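PDB 3TW0: cell wall surface anchor family protein from Streptococcus agalactiae serogroup V, which probably mediates host adhesion as the tip pilin of the bacterium's pili, the piece here holding its metal-binding von Willebrand factor type A domain. Local coordinates for residues N54-V59 / N115-L120; T143-A148 / E303-Y308; D173-M178 / E229-F234; G317-T322 / I345-E350. The protein carries 2 engineered substitutions. All coordinates share one frame; numbering follows the deposited sequence.

Contact 1. Residues N54-V59 / N115-L120; sequences NRVALV and NEVNIL
Beside Val-56, whose CG2 meets Leu-120 CD1 across the contact at 3.7 Å, Arg-55 NH2 is gripped twice from elsewhere in the fold, by a salt bridge to Asp-12 OD2 and a hydrogen bond to Gln-159 O. The contact proper is apolar. Strand 55-59 and helix 115-120 run nearly in the same direction, their axes 24° apart and 9.2 Å at closest approach, with Val-56 and Leu-58 directed at the helix and the methyl of Ala-57, between them, turned away. Leu-120 does most of the work. Its CG stands anti to the backbone N (chi1 -173°), which carries the branch off the helix and onto the strand. There the two methyls divide the surface: CD1 rests 3.8 Å from Ala-57 CA as well as against Val-56, while CD2 lies 4.0 Å from Leu-58 CD2. At the fork itself, Leu-120 CG packs 3.8 Å from Leu-58 CB, the two leucine chains passing at a slant. One helical turn earlier, Val-117 CG2 approaches Val-56 CG2 more loosely at 4.3 Å. Ile-45 of helix 33-48 touches Val-56, Val-117 and Leu-120 alike, and Tyr-107 also packs on Leu-120, so the leucine is enclosed by several elements. This is the alpha/beta layering of the von Willebrand factor type A fold, with a short helix covering one face of strand 55-61, at one edge of the parallel sheet.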
loop_
_atom_site.group_PDB
_atom_site.type_symbol
_atom_site.label_atom_id
_atom_site.label_comp_id
_atom_site.label_asym_id
_atom_site.label_seq_id
_atom_site.Cartn_x
_atom_site.Cartn_y
_atom_site.Cartn_z
ATOM N N ASN A 54 16.209 -21.167 13.013
ATOM C CA ASN A 54 15.733 -20.085 12.161
ATOM C C ASN A 54 14.766 -19.216 12.930
ATOM O O ASN A 54 14.065 -19.711 13.797
ATOM C CB ASN A 54 15.028 -20.626 10.921
ATOM C CG ASN A 54 15.958 -21.362 9.976
ATOM O OD1 ASN A 54 15.520 -22.274 9.266
ATOM N ND2 ASN A 54 17.233 -20.971 9.941
ATOM N N ARG A 55 14.710 -17.922 12.613
ATOM C CA ARG A 55 13.655 -17.098 13.210
ATOM C C ARG A 55 12.625 -16.601 12.204
ATOM O O ARG A 55 12.928 -16.463 11.021
ATOM C CB ARG A 55 14.230 -15.974 14.063
ATOM C CG ARG A 55 15.241 -16.477 15.078
ATOM C CD ARG A 55 15.822 -15.370 15.890
ATOM N NE ARG A 55 16.541 -14.414 15.063
ATOM C CZ ARG A 55 16.947 -13.221 15.478
ATOM N NH1 ARG A 55 16.677 -12.828 16.709
ATOM N NH2 ARG A 55 17.614 -12.424 14.654
ATOM N N VAL A 56 11.404 -16.360 12.694
ATOM C CA VAL A 56 10.304 -15.810 11.906
ATOM C C VAL A 56 9.716 -14.566 12.561
ATOM O O VAL A 56 9.754 -14.408 13.787
ATOM C CB VAL A 56 9.145 -16.822 11.735
ATOM C CG1 VAL A 56 9.564 -17.956 10.813
ATOM C CG2 VAL A 56 8.668 -17.355 13.102
ATOM N N ALA A 57 9.186 -13.691 11.719
ATOM C CA ALA A 57 8.359 -12.585 12.160
ATOM C C ALA A 57 7.259 -12.372 11.118
ATOM O O ALA A 57 7.364 -12.845 9.985
ATOM C CB ALA A 57 9.208 -11.295 12.395
ATOM N N LEU A 58 6.204 -11.664 11.506
ATOM C CA LEU A 58 5.069 -11.486 10.640
ATOM C C LEU A 58 4.600 -10.051 10.661
ATOM O O LEU A 58 4.284 -9.481 11.735
ATOM C CB LEU A 58 3.918 -12.410 11.070
ATOM C CG LEU A 58 2.528 -12.191 10.498
ATOM C CD1 LEU A 58 2.479 -12.532 9.045
ATOM C CD2 LEU A 58 1.470 -13.021 11.312
ATOM N N VAL A 59 4.527 -9.493 9.461
ATOM C CA VAL A 59 4.029 -8.146 9.257
ATOM C C VAL A 59 2.789 -8.236 8.364
ATOM O O VAL A 59 2.879 -8.447 7.139
ATOM C CB VAL A 59 5.085 -7.225 8.611
ATOM C CG1 VAL A 59 4.496 -5.784 8.383
ATOM C CG2 VAL A 59 6.353 -7.157 9.452
ATOM N N ASN A 115 6.680 -21.248 21.624
ATOM C CA ASN A 115 5.436 -20.643 22.104
ATOM C C ASN A 115 5.128 -19.318 21.402
ATOM O O ASN A 115 3.972 -19.023 21.095
ATOM C CB ASN A 115 5.444 -20.452 23.627
ATOM C CG ASN A 115 5.655 -21.758 24.393
ATOM O OD1 ASN A 115 6.681 -21.939 25.042
ATOM N ND2 ASN A 115 4.685 -22.663 24.324
ATOM N N GLU A 116 6.163 -18.525 21.171
ATOM C CA GLU A 116 6.060 -17.296 20.369
ATOM C C GLU A 116 5.667 -17.585 18.926
ATOM O O GLU A 116 4.855 -16.870 18.351
ATOM C CB GLU A 116 7.348 -16.485 20.452
ATOM C CG GLU A 116 7.563 -15.959 21.877
ATOM C CD GLU A 116 8.669 -14.901 22.028
ATOM O OE1 GLU A 116 9.648 -14.903 21.277
ATOM O OE2 GLU A 116 8.541 -14.047 22.927
ATOM N N VAL A 117 6.210 -18.650 18.354
ATOM C CA VAL A 117 5.818 -19.062 17.003
ATOM C C VAL A 117 4.304 -19.302 16.972
ATOM O O VAL A 117 3.620 -18.813 16.067
ATOM C CB VAL A 117 6.618 -20.296 16.535
ATOM C CG1 VAL A 117 6.154 -20.789 15.150
ATOM C CG2 VAL A 117 8.085 -19.947 16.493
ATOM N N ASN A 118 3.796 -20.022 17.981
ATOM C CA ASN A 118 2.368 -20.271 18.168
ATOM C C ASN A 118 1.534 -18.989 18.260
ATOM O O ASN A 118 0.413 -18.941 17.763
ATOM C CB ASN A 118 2.119 -21.045 19.467
ATOM C CG ASN A 118 2.490 -22.519 19.386
ATOM O OD1 ASN A 118 2.639 -23.095 18.305
ATOM N ND2 ASN A 118 2.633 -23.139 20.551
ATOM N N ILE A 119 2.050 -17.976 18.946
ATOM C CA ILE A 119 1.362 -16.681 19.005
ATOM C C ILE A 119 1.279 -16.084 17.597
ATOM O O ILE A 119 0.200 -15.661 17.163
ATOM C CB ILE A 119 2.074 -15.678 19.911
ATOM C CG1 ILE A 119 2.043 -16.162 21.354
ATOM C CG2 ILE A 119 1.394 -14.338 19.837
ATOM C CD1 ILE A 119 3.112 -15.529 22.201
ATOM N N LEU A 120 2.415 -16.062 16.901
ATOM C CA LEU A 120 2.459 -15.586 15.495
ATOM C C LEU A 120 1.377 -16.259 14.643
ATOM O O LEU A 120 0.522 -15.586 14.052
ATOM C CB LEU A 120 3.867 -15.788 14.919
ATOM C CG LEU A 120 4.232 -15.237 13.550
ATOM C CD1 LEU A 120 5.742 -15.059 13.461
ATOM C CD2 LEU A 120 3.697 -16.152 12.476
#

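Contact 2. Residues T143-A148 / E303-Y308; sequences TFTQKA and EPTTLY. With MG (magnesium ion), chain E; ACT (acetate ion), chain F.
A water stands between Gln-146 and Thr-305 where the two helices come closest. It accepts from Gln-146 N at 2.8 Å, in the first turn of helix 145-159, and donates to Thr-305 OG1 at 2.8 Å; that hydroxyl is also hydrogen-bonded to His-301 O. Around this bridge the packing is close, the CA atoms of Gln-146 and Thr-305 being 5.2 Å apart. The methyl Thr-305 CG2 lies 3.9 Å from Gln-146 N and touches Thr-145 CG2, the two threonine side chains crossing nearly at right angles. Gln-146 reaches across the partner helix in an extended chain, CG anti to its own N (chi1 -179°). NE2 thereby lands 3.3 Å from Tyr-308 CB, with the amide plane tilted 40° from the phenol ring, while OE1 takes a hydrogen bond from Tyr-180 N. Just before the helix, Thr-143 OG1 binds the magnesium ion at 2.1 Å and gives its proton to the acetate OXT at 2.6 Å. Ser-20, Ser-22, the other acetate oxygen and two waters complete six ligands. A threonine just ahead of a helix that shares its magnesium ion with two serines is the mark of the metal ion-dependent adhesion site (MIDAS) of von Willebrand factor A domains.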
loop_
_atom_site.group_PDB
_atom_site.type_symbol
_atom_site.label_atom_id
_atom_site.label_comp_id
_atom_site.label_asym_id
_atom_site.label_seq_id
_atom_site.Cartn_x
_atom_site.Cartn_y
_atom_site.Cartn_z
ATOM N N THR A 143 -3.874 -0.837 0.094
ATOM C CA THR A 143 -2.706 -1.730 -0.044
ATOM C C THR A 143 -1.424 -0.881 0.015
ATOM O O THR A 143 -0.892 -0.474 -1.011
ATOM C CB THR A 143 -2.819 -2.570 -1.320
ATOM O OG1 THR A 143 -4.151 -3.098 -1.419
ATOM C CG2 THR A 143 -1.815 -3.752 -1.331
ATOM N N PHE A 144 -0.974 -0.550 1.219
ATOM C CA PHE A 144 0.175 0.326 1.381
ATOM C C PHE A 144 1.415 -0.580 1.475
ATOM O O PHE A 144 2.053 -0.684 2.514
ATOM C CB PHE A 144 0.036 1.186 2.653
ATOM C CG PHE A 144 0.923 2.404 2.669
ATOM C CD1 PHE A 144 1.904 2.594 1.697
ATOM C CD2 PHE A 144 0.805 3.336 3.689
ATOM C CE1 PHE A 144 2.712 3.742 1.725
ATOM C CE2 PHE A 144 1.611 4.489 3.722
ATOM C CZ PHE A 144 2.551 4.700 2.735
ATOM N N THR A 145 1.685 -1.292 0.399
ATOM C CA THR A 145 2.872 -2.132 0.285
ATOM C C THR A 145 4.185 -1.465 0.696
ATOM O O THR A 145 4.988 -2.082 1.391
ATOM C CB THR A 145 2.945 -2.726 -1.148
ATOM O OG1 THR A 145 1.763 -3.524 -1.372
ATOM C CG2 THR A 145 4.162 -3.641 -1.325
ATOM N N GLN A 146 4.404 -0.214 0.284
ATOM C CA GLN A 146 5.674 0.451 0.581
ATOM C C GLN A 146 5.935 0.476 2.090
ATOM O O GLN A 146 7.003 0.103 2.563
ATOM C CB GLN A 146 5.704 1.868 0.046
ATOM C CG GLN A 146 7.041 2.616 0.314
ATOM C CD GLN A 146 7.082 3.949 -0.362
ATOM O OE1 GLN A 146 6.097 4.371 -0.979
ATOM N NE2 GLN A 146 8.226 4.637 -0.273
ATOM N N LYS A 147 4.932 0.911 2.845
ATOM C CA LYS A 147 5.042 0.955 4.299
ATOM C C LYS A 147 5.364 -0.398 4.892
ATOM O O LYS A 147 6.181 -0.482 5.803
ATOM C CB LYS A 147 3.734 1.498 4.912
ATOM C CG LYS A 147 3.843 1.835 6.380
ATOM C CD LYS A 147 2.459 2.254 6.918
ATOM C CE LYS A 147 2.554 3.328 7.985
ATOM N NZ LYS A 147 3.410 2.956 9.081
ATOM N N ALA A 148 4.674 -1.448 4.444
ATOM C CA ALA A 148 4.974 -2.806 4.914
ATOM C C ALA A 148 6.412 -3.254 4.592
ATOM O O ALA A 148 7.066 -3.918 5.405
ATOM C CB ALA A 148 3.993 -3.801 4.347
ATOM N N GLU A 303 5.027 2.339 -9.183
ATOM C CA GLU A 303 6.297 2.956 -9.443
ATOM C C GLU A 303 7.002 3.513 -8.189
ATOM O O GLU A 303 8.164 3.178 -7.933
ATOM C CB GLU A 303 6.239 3.972 -10.603
ATOM C CG GLU A 303 7.633 4.539 -10.907
ATOM C CD GLU A 303 7.652 5.702 -11.893
ATOM O OE1 GLU A 303 6.578 6.224 -12.247
ATOM O OE2 GLU A 303 8.768 6.095 -12.323
ATOM N N PRO A 304 6.315 4.366 -7.392
ATOM C CA PRO A 304 7.077 4.832 -6.233
ATOM C C PRO A 304 7.442 3.696 -5.305
ATOM O O PRO A 304 8.519 3.743 -4.695
ATOM C CB PRO A 304 6.128 5.856 -5.553
ATOM C CG PRO A 304 4.752 5.576 -6.183
ATOM C CD PRO A 304 5.077 5.144 -7.582
ATOM N N THR A 305 6.604 2.656 -5.238
ATOM C CA THR A 305 6.948 1.517 -4.388
ATOM C C THR A 305 8.216 0.746 -4.873
ATOM O O THR A 305 9.060 0.357 -4.043
ATOM C CB THR A 305 5.764 0.561 -4.208
ATOM O OG1 THR A 305 4.603 1.305 -3.763
ATOM C CG2 THR A 305 6.101 -0.492 -3.191
ATOM N N THR A 306 8.294 0.501 -6.182
ATOM C CA THR A 306 9.447 -0.182 -6.826
ATOM C C THR A 306 10.735 0.627 -6.639
ATOM O O THR A 306 11.785 0.073 -6.278
ATOM C CB THR A 306 9.178 -0.435 -8.347
ATOM O OG1 THR A 306 7.979 -1.198 -8.496
ATOM C CG2 THR A 306 10.338 -1.207 -9.015
ATOM N N LEU A 307 10.629 1.935 -6.836
ATOM C CA LEU A 307 11.753 2.823 -6.647
ATOM C C LEU A 307 12.214 2.785 -5.197
ATOM O O LEU A 307 13.416 2.715 -4.909
ATOM C CB LEU A 307 11.410 4.237 -7.106
ATOM C CG LEU A 307 11.254 4.507 -8.606
ATOM C CD1 LEU A 307 10.577 5.856 -8.812
ATOM C CD2 LEU A 307 12.612 4.438 -9.376
ATOM N N TYR A 308 11.268 2.784 -4.261
ATOM C CA TYR A 308 11.668 2.682 -2.877
ATOM C C TYR A 308 12.328 1.329 -2.616
ATOM O O TYR A 308 13.357 1.255 -1.931
ATOM C CB TYR A 308 10.485 2.862 -1.905
ATOM C CG TYR A 308 10.871 2.305 -0.577
ATOM C CD1 TYR A 308 11.587 3.065 0.333
ATOM C CD2 TYR A 308 10.623 0.972 -0.284
ATOM C CE1 TYR A 308 12.010 2.523 1.542
ATOM C CE2 TYR A 308 11.040 0.413 0.912
ATOM C CZ TYR A 308 11.724 1.193 1.818
ATOM O OH TYR A 308 12.115 0.600 2.998
HETATM MG MG MG E . -5.385 -4.736 -1.896
HETATM C C ACT F . -7.283 -2.298 -1.563
HETATM O O ACT F . -7.053 -3.519 -1.526
HETATM O OXT ACT F . -6.278 -1.591 -1.797
HETATM C CH3 ACT F . -8.666 -1.706 -1.327
HETATM O O HOH W 1 2.780 0.844 -1.723
HETATM O O HOH W 2 -3.983 -5.976 -2.351
HETATM O O HOH W 3 -5.320 -3.979 -3.974
#

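Contact 3. Residues D173-M178 / E229-F234; sequences DGVPTM and ESFKLF. With ACT (acetate ion), chain F.
Thr-177 and Phe-231 bring two irregular loops together, their CA atoms 4.6 Å apart, and the backbones meet through two CA-H...O contacts without a direct conventional hydrogen bond. Phe-231 CA points its hydrogen at Pro-176 O over 3.5 Å and nearly straight (160° at H); the reciprocal contact, from Thr-177 CA to Ser-230 O at 3.5 Å, is more bent. A water joins the loops further, accepting from Ser-230 N at 3.0 Å and probably donating to Thr-177 O at 2.9 Å, though other acceptors compete for its protons. Phe-231 supplies the apolar part. Pro-176 lies alongside it, pointing the same way, and sets CD at the ring edge, in plane and 3.8 Å from Phe-231 CD1. Val-175 comes from another direction, crossing the phenylalanine nearly at right angles so that its CG1 meets Phe-231 CB at 3.7 Å. Thr-177 turns its methyl to the backbone of Ser-230 and Phe-231. Its chi1 of 57° sends OG1 instead to the acetate, where it donates to OXT at 2.8 Å; Thr-177 OG1 also accepts from Thr-143 N. The second loop is stiffened from within, for Ser-230 OG accepts from Lys-232 N (157°) in an ST turn. At the far end of the first loop Asp-173 OD2 is hydrogen-bonded to Ser-22 OG of the metal site, placing that carboxylate in the second shell here. Pro-176 O is buried with no conventional partner, so the weak CA-H contact from Phe-231 probably compensates it in part, and the join of these loops beside the metal rests on packing, water and weak polar contacts.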
loop_
_atom_site.group_PDB
_atom_site.type_symbol
_atom_site.label_atom_id
_atom_site.label_comp_id
_atom_site.label_asym_id
_atom_site.label_seq_id
_atom_site.Cartn_x
_atom_site.Cartn_y
_atom_site.Cartn_z
ATOM N N ASP A 173 -1.953 -9.899 -3.508
ATOM C CA ASP A 173 -2.518 -9.985 -4.857
ATOM C C ASP A 173 -1.821 -9.018 -5.837
ATOM O O ASP A 173 -2.162 -8.956 -7.019
ATOM C CB ASP A 173 -4.054 -9.807 -4.840
ATOM C CG ASP A 173 -4.477 -8.424 -4.362
ATOM O OD1 ASP A 173 -3.657 -7.493 -4.439
ATOM O OD2 ASP A 173 -5.629 -8.258 -3.941
ATOM N N GLY A 174 -0.821 -8.290 -5.331
ATOM C CA GLY A 174 0.068 -7.489 -6.175
ATOM C C GLY A 174 -0.413 -6.135 -6.656
ATOM O O GLY A 174 0.104 -5.611 -7.656
ATOM N N VAL A 175 -1.391 -5.537 -5.968
ATOM C CA VAL A 175 -1.905 -4.236 -6.438
ATOM C C VAL A 175 -1.840 -3.166 -5.367
ATOM O O VAL A 175 -2.800 -3.008 -4.584
ATOM C CB VAL A 175 -3.349 -4.330 -7.016
ATOM C CG1 VAL A 175 -3.784 -2.987 -7.620
ATOM C CG2 VAL A 175 -3.463 -5.470 -8.061
ATOM N N PRO A 176 -0.711 -2.442 -5.291
ATOM C CA PRO A 176 -0.617 -1.398 -4.276
ATOM C C PRO A 176 -1.436 -0.195 -4.673
ATOM O O PRO A 176 -1.496 0.160 -5.862
ATOM C CB PRO A 176 0.873 -1.068 -4.244
ATOM C CG PRO A 176 1.315 -1.288 -5.692
ATOM C CD PRO A 176 0.520 -2.499 -6.131
ATOM N N THR A 177 -2.051 0.445 -3.685
ATOM C CA THR A 177 -3.012 1.511 -3.938
ATOM C C THR A 177 -2.772 2.680 -2.984
ATOM O O THR A 177 -3.623 3.546 -2.815
ATOM C CB THR A 177 -4.451 1.011 -3.705
ATOM O OG1 THR A 177 -4.552 0.522 -2.365
ATOM C CG2 THR A 177 -4.826 -0.116 -4.659
ATOM N N MET A 178 -1.606 2.680 -2.346
ATOM C CA MET A 178 -1.188 3.760 -1.460
ATOM C C MET A 178 0.312 3.759 -1.560
ATOM O O MET A 178 0.867 2.685 -1.789
ATOM C CB MET A 178 -1.591 3.432 -0.027
ATOM C CG MET A 178 -1.484 4.602 0.913
ATOM S SD MET A 178 -2.335 4.248 2.508
ATOM C CE MET A 178 -4.047 4.686 2.091
ATOM N N GLU A 229 -8.290 3.619 -3.475
ATOM C CA GLU A 229 -9.263 3.711 -4.558
ATOM C C GLU A 229 -8.716 2.971 -5.802
ATOM O O GLU A 229 -9.448 2.248 -6.475
ATOM C CB GLU A 229 -9.514 5.216 -4.821
ATOM C CG GLU A 229 -10.428 5.609 -5.993
ATOM C CD GLU A 229 -11.913 5.494 -5.667
ATOM O OE1 GLU A 229 -12.357 6.132 -4.673
ATOM O OE2 GLU A 229 -12.628 4.770 -6.403
ATOM N N SER A 230 -7.405 3.095 -6.057
ATOM C CA SER A 230 -6.840 2.618 -7.325
ATOM C C SER A 230 -5.310 2.461 -7.328
ATOM O O SER A 230 -4.598 3.152 -6.638
ATOM C CB SER A 230 -7.285 3.534 -8.498
ATOM O OG SER A 230 -6.751 3.082 -9.744
ATOM N N PHE A 231 -4.839 1.504 -8.118
ATOM C CA PHE A 231 -3.442 1.396 -8.472
ATOM C C PHE A 231 -2.977 2.693 -9.160
ATOM O O PHE A 231 -1.828 3.099 -9.012
ATOM C CB PHE A 231 -3.300 0.207 -9.422
ATOM C CG PHE A 231 -1.912 -0.003 -9.935
ATOM C CD1 PHE A 231 -0.937 -0.573 -9.122
ATOM C CD2 PHE A 231 -1.591 0.316 -11.256
ATOM C CE1 PHE A 231 0.357 -0.804 -9.624
ATOM C CE2 PHE A 231 -0.311 0.086 -11.758
ATOM C CZ PHE A 231 0.667 -0.459 -10.933
ATOM N N LYS A 232 -3.879 3.344 -9.894
ATOM C CA LYS A 232 -3.528 4.542 -10.654
ATOM C C LYS A 232 -3.710 5.825 -9.867
ATOM O O LYS A 232 -4.567 5.900 -9.005
ATOM C CB LYS A 232 -4.365 4.629 -11.948
ATOM C CG LYS A 232 -3.936 3.627 -13.045
ATOM C CD LYS A 232 -4.729 3.834 -14.366
ATOM C CE LYS A 232 -6.026 2.998 -14.445
ATOM N NZ LYS A 232 -7.103 3.418 -13.456
ATOM N N LEU A 233 -2.889 6.829 -10.163
ATOM C CA LEU A 233 -3.181 8.191 -9.764
ATOM C C LEU A 233 -3.901 8.832 -10.937
ATOM O O LEU A 233 -3.651 8.450 -12.097
ATOM C CB LEU A 233 -1.888 8.933 -9.444
ATOM C CG LEU A 233 -1.217 8.482 -8.138
ATOM C CD1 LEU A 233 0.267 8.807 -8.126
ATOM C CD2 LEU A 233 -1.937 9.063 -6.872
ATOM N N PHE A 234 -4.756 9.812 -10.666
ATOM C CA PHE A 234 -5.704 10.285 -11.697
ATOM C C PHE A 234 -5.214 11.531 -12.406
ATOM O O PHE A 234 -4.821 12.500 -11.770
ATOM C CB PHE A 234 -7.121 10.485 -11.108
ATOM C CG PHE A 234 -7.680 9.244 -10.468
ATOM C CD1 PHE A 234 -7.906 8.099 -11.221
ATOM C CD2 PHE A 234 -7.945 9.198 -9.108
ATOM C CE1 PHE A 234 -8.422 6.924 -10.620
ATOM C CE2 PHE A 234 -8.469 8.037 -8.497
ATOM C CZ PHE A 234 -8.700 6.911 -9.252
HETATM C C ACT F . -7.283 -2.298 -1.563
HETATM O O ACT F . -7.053 -3.519 -1.526
HETATM O OXT ACT F . -6.278 -1.591 -1.797
HETATM C CH3 ACT F . -8.666 -1.706 -1.327
HETATM O O HOH W 4 -5.837 4.864 -4.178
#

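Contact 4. Residues G317-T322 / I345-E350; sequences GYDIFT and ISSKTE
Ser-347 satisfies both backbone groups of Ile-320. Its own N donates to Ile-320 O at 2.8 Å, almost straight (172°) and in the carbonyl plane on a lone pair, while its OG accepts from Ile-320 N. That second bond, 2.5 Å between Ile-320 N and Ser-347 OG, is unusually short, so its exact length deserves caution. The hydroxyl gets there because chi1 of -71° puts OG anti to the carbonyl carbon and swings it back over the strand, where it also comes close to Asp-319 CA. Asp-319 and Phe-321 bond in the other direction, with strand 165-172. Farther along, the hydroxyls of Thr-322 and Ser-346 stand tip to tip, 2.6 Å between OG1 and OG; Ser-346 OG is also hydrogen-bonded to Met-342 O in the helix just ended. A water bonded to Thr-322 OG1 at 2.8 Å donates to Ile-345 O over the same length, giving the carbonyl at the helix exit a partner. Ile-320 CG2 sits 3.4 Å from that carbonyl oxygen. Ile-345 sends its own side chain toward neighbouring helices, touching Leu-149 and Phe-309. Ser-347 thus takes up strand bonding ahead of strand 352-354, to which Asn-351, paired with Thr-322, leads. Strand 319-324, helix 335-344 and strand 352-354 form a beta-alpha-beta crossover at the edge of the parallel sheet, and this contact closes it.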
loop_
_atom_site.group_PDB
_atom_site.type_symbol
_atom_site.label_atom_id
_atom_site.label_comp_id
_atom_site.label_asym_id
_atom_site.label_seq_id
_atom_site.Cartn_x
_atom_site.Cartn_y
_atom_site.Cartn_z
ATOM N N GLY A 317 21.026 -6.819 0.002
ATOM C CA GLY A 317 21.617 -8.058 -0.463
ATOM C C GLY A 317 20.978 -9.291 0.118
ATOM O O GLY A 317 21.615 -10.349 0.143
ATOM N N TYR A 318 19.731 -9.195 0.595
ATOM C CA TYR A 318 19.047 -10.417 1.025
ATOM C C TYR A 318 17.951 -10.838 0.049
ATOM O O TYR A 318 17.767 -10.192 -0.975
ATOM C CB TYR A 318 18.566 -10.364 2.473
ATOM C CG TYR A 318 17.756 -9.178 2.861
ATOM C CD1 TYR A 318 16.454 -9.024 2.399
ATOM C CD2 TYR A 318 18.262 -8.222 3.761
ATOM C CE1 TYR A 318 15.706 -7.941 2.778
ATOM C CE2 TYR A 318 17.503 -7.143 4.154
ATOM C CZ TYR A 318 16.227 -7.012 3.653
ATOM O OH TYR A 318 15.458 -5.932 4.014
ATOM N N ASP A 319 17.235 -11.915 0.363
ATOM C CA ASP A 319 16.266 -12.452 -0.582
ATOM C C ASP A 319 14.871 -11.900 -0.397
ATOM O O ASP A 319 14.416 -11.751 0.717
ATOM C CB ASP A 319 16.217 -13.971 -0.494
ATOM C CG ASP A 319 17.487 -14.598 -0.995
ATOM O OD1 ASP A 319 17.752 -14.475 -2.203
ATOM O OD2 ASP A 319 18.216 -15.166 -0.170
ATOM N N ILE A 320 14.181 -11.625 -1.496
ATOM C CA ILE A 320 12.776 -11.274 -1.391
ATOM C C ILE A 320 11.981 -12.129 -2.358
ATOM O O ILE A 320 12.200 -12.074 -3.585
ATOM C CB ILE A 320 12.493 -9.758 -1.585
ATOM C CG1 ILE A 320 13.378 -8.887 -0.650
ATOM C CG2 ILE A 320 10.995 -9.476 -1.334
ATOM C CD1 ILE A 320 14.640 -8.316 -1.307
ATOM N N PHE A 321 11.087 -12.942 -1.790
ATOM C CA PHE A 321 10.211 -13.794 -2.570
ATOM C C PHE A 321 8.782 -13.271 -2.484
ATOM O O PHE A 321 8.297 -12.987 -1.382
ATOM C CB PHE A 321 10.242 -15.253 -2.065
ATOM C CG PHE A 321 11.605 -15.898 -2.088
ATOM C CD1 PHE A 321 12.703 -15.274 -2.669
ATOM C CD2 PHE A 321 11.787 -17.158 -1.527
ATOM C CE1 PHE A 321 13.973 -15.894 -2.691
ATOM C CE2 PHE A 321 13.044 -17.782 -1.550
ATOM C CZ PHE A 321 14.139 -17.143 -2.142
ATOM N N THR A 322 8.112 -13.170 -3.634
ATOM C CA THR A 322 6.738 -12.713 -3.686
ATOM C C THR A 322 5.783 -13.813 -4.203
ATOM O O THR A 322 6.014 -14.414 -5.266
ATOM C CB THR A 322 6.604 -11.443 -4.537
ATOM O OG1 THR A 322 7.641 -10.540 -4.195
ATOM C CG2 THR A 322 5.285 -10.723 -4.264
ATOM N N ILE A 345 9.433 -6.124 -7.292
ATOM C CA ILE A 345 9.794 -6.056 -5.865
ATOM C C ILE A 345 10.149 -7.430 -5.259
ATOM O O ILE A 345 9.883 -7.707 -4.072
ATOM C CB ILE A 345 8.709 -5.322 -5.039
ATOM C CG1 ILE A 345 7.393 -6.121 -4.989
ATOM C CG2 ILE A 345 8.549 -3.854 -5.598
ATOM C CD1 ILE A 345 6.346 -5.618 -3.890
ATOM N N SER A 346 10.717 -8.291 -6.101
ATOM C CA SER A 346 11.282 -9.571 -5.698
ATOM C C SER A 346 12.755 -9.549 -6.075
ATOM O O SER A 346 13.165 -8.742 -6.920
ATOM C CB SER A 346 10.587 -10.710 -6.438
ATOM O OG SER A 346 9.186 -10.693 -6.229
ATOM N N SER A 347 13.543 -10.409 -5.437
ATOM C CA SER A 347 14.974 -10.527 -5.722
ATOM C C SER A 347 15.276 -10.697 -7.208
ATOM O O SER A 347 16.104 -9.985 -7.749
ATOM C CB SER A 347 15.583 -11.686 -4.931
ATOM O OG SER A 347 15.637 -11.367 -3.565
ATOM N N LYS A 348 14.622 -11.647 -7.856
ATOM C CA LYS A 348 14.695 -11.749 -9.319
ATOM C C LYS A 348 13.379 -12.233 -9.899
ATOM O O LYS A 348 12.460 -12.613 -9.146
ATOM C CB LYS A 348 15.861 -12.640 -9.795
ATOM C CG LYS A 348 16.266 -13.785 -8.864
ATOM C CD LYS A 348 17.601 -13.472 -8.167
ATOM C CE LYS A 348 17.858 -14.340 -6.914
ATOM N NZ LYS A 348 17.412 -15.800 -7.028
ATOM N N THR A 349 13.303 -12.224 -11.228
ATOM C CA THR A 349 12.120 -12.611 -11.975
ATOM C C THR A 349 11.460 -13.902 -11.460
ATOM O O THR A 349 10.243 -13.938 -11.255
ATOM C CB THR A 349 12.423 -12.657 -13.516
ATOM O OG1 THR A 349 12.244 -11.348 -14.063
ATOM C CG2 THR A 349 11.492 -13.617 -14.269
ATOM N N GLU A 350 12.269 -14.937 -11.226
ATOM C CA GLU A 350 11.753 -16.238 -10.801
ATOM C C GLU A 350 11.456 -16.327 -9.292
ATOM O O GLU A 350 11.070 -17.404 -8.777
ATOM C CB GLU A 350 12.719 -17.357 -11.229
ATOM C CG GLU A 350 13.992 -17.451 -10.386
ATOM C CD GLU A 350 15.153 -16.633 -10.947
ATOM O OE1 GLU A 350 14.942 -15.803 -11.866
ATOM O OE2 GLU A 350 16.291 -16.838 -10.467
HETATM O O HOH W 5 7.830 -8.425 -2.369
#

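All four contacts are buried, but they sit at different depths. Contacts 2 and 3 have their centres within about 8 Å of the centre of the chain and touch each other beside the metal; both reach the acetate, so together they build one flank of the metal site. Contacts 1 and 4 are farther out, their centres about 23 and 18 Å from it, and both hold the parallel sheet, contact 1 at edge strand 55-61 and contact 4 on strand 319-324, next to the opposite edge strand. Chemistry follows place: aliphatic helix-on-strand packing in contact 1, strand-like hydrogen bonding in contact 4, and water-bridged loops and helices near the magnesium ion.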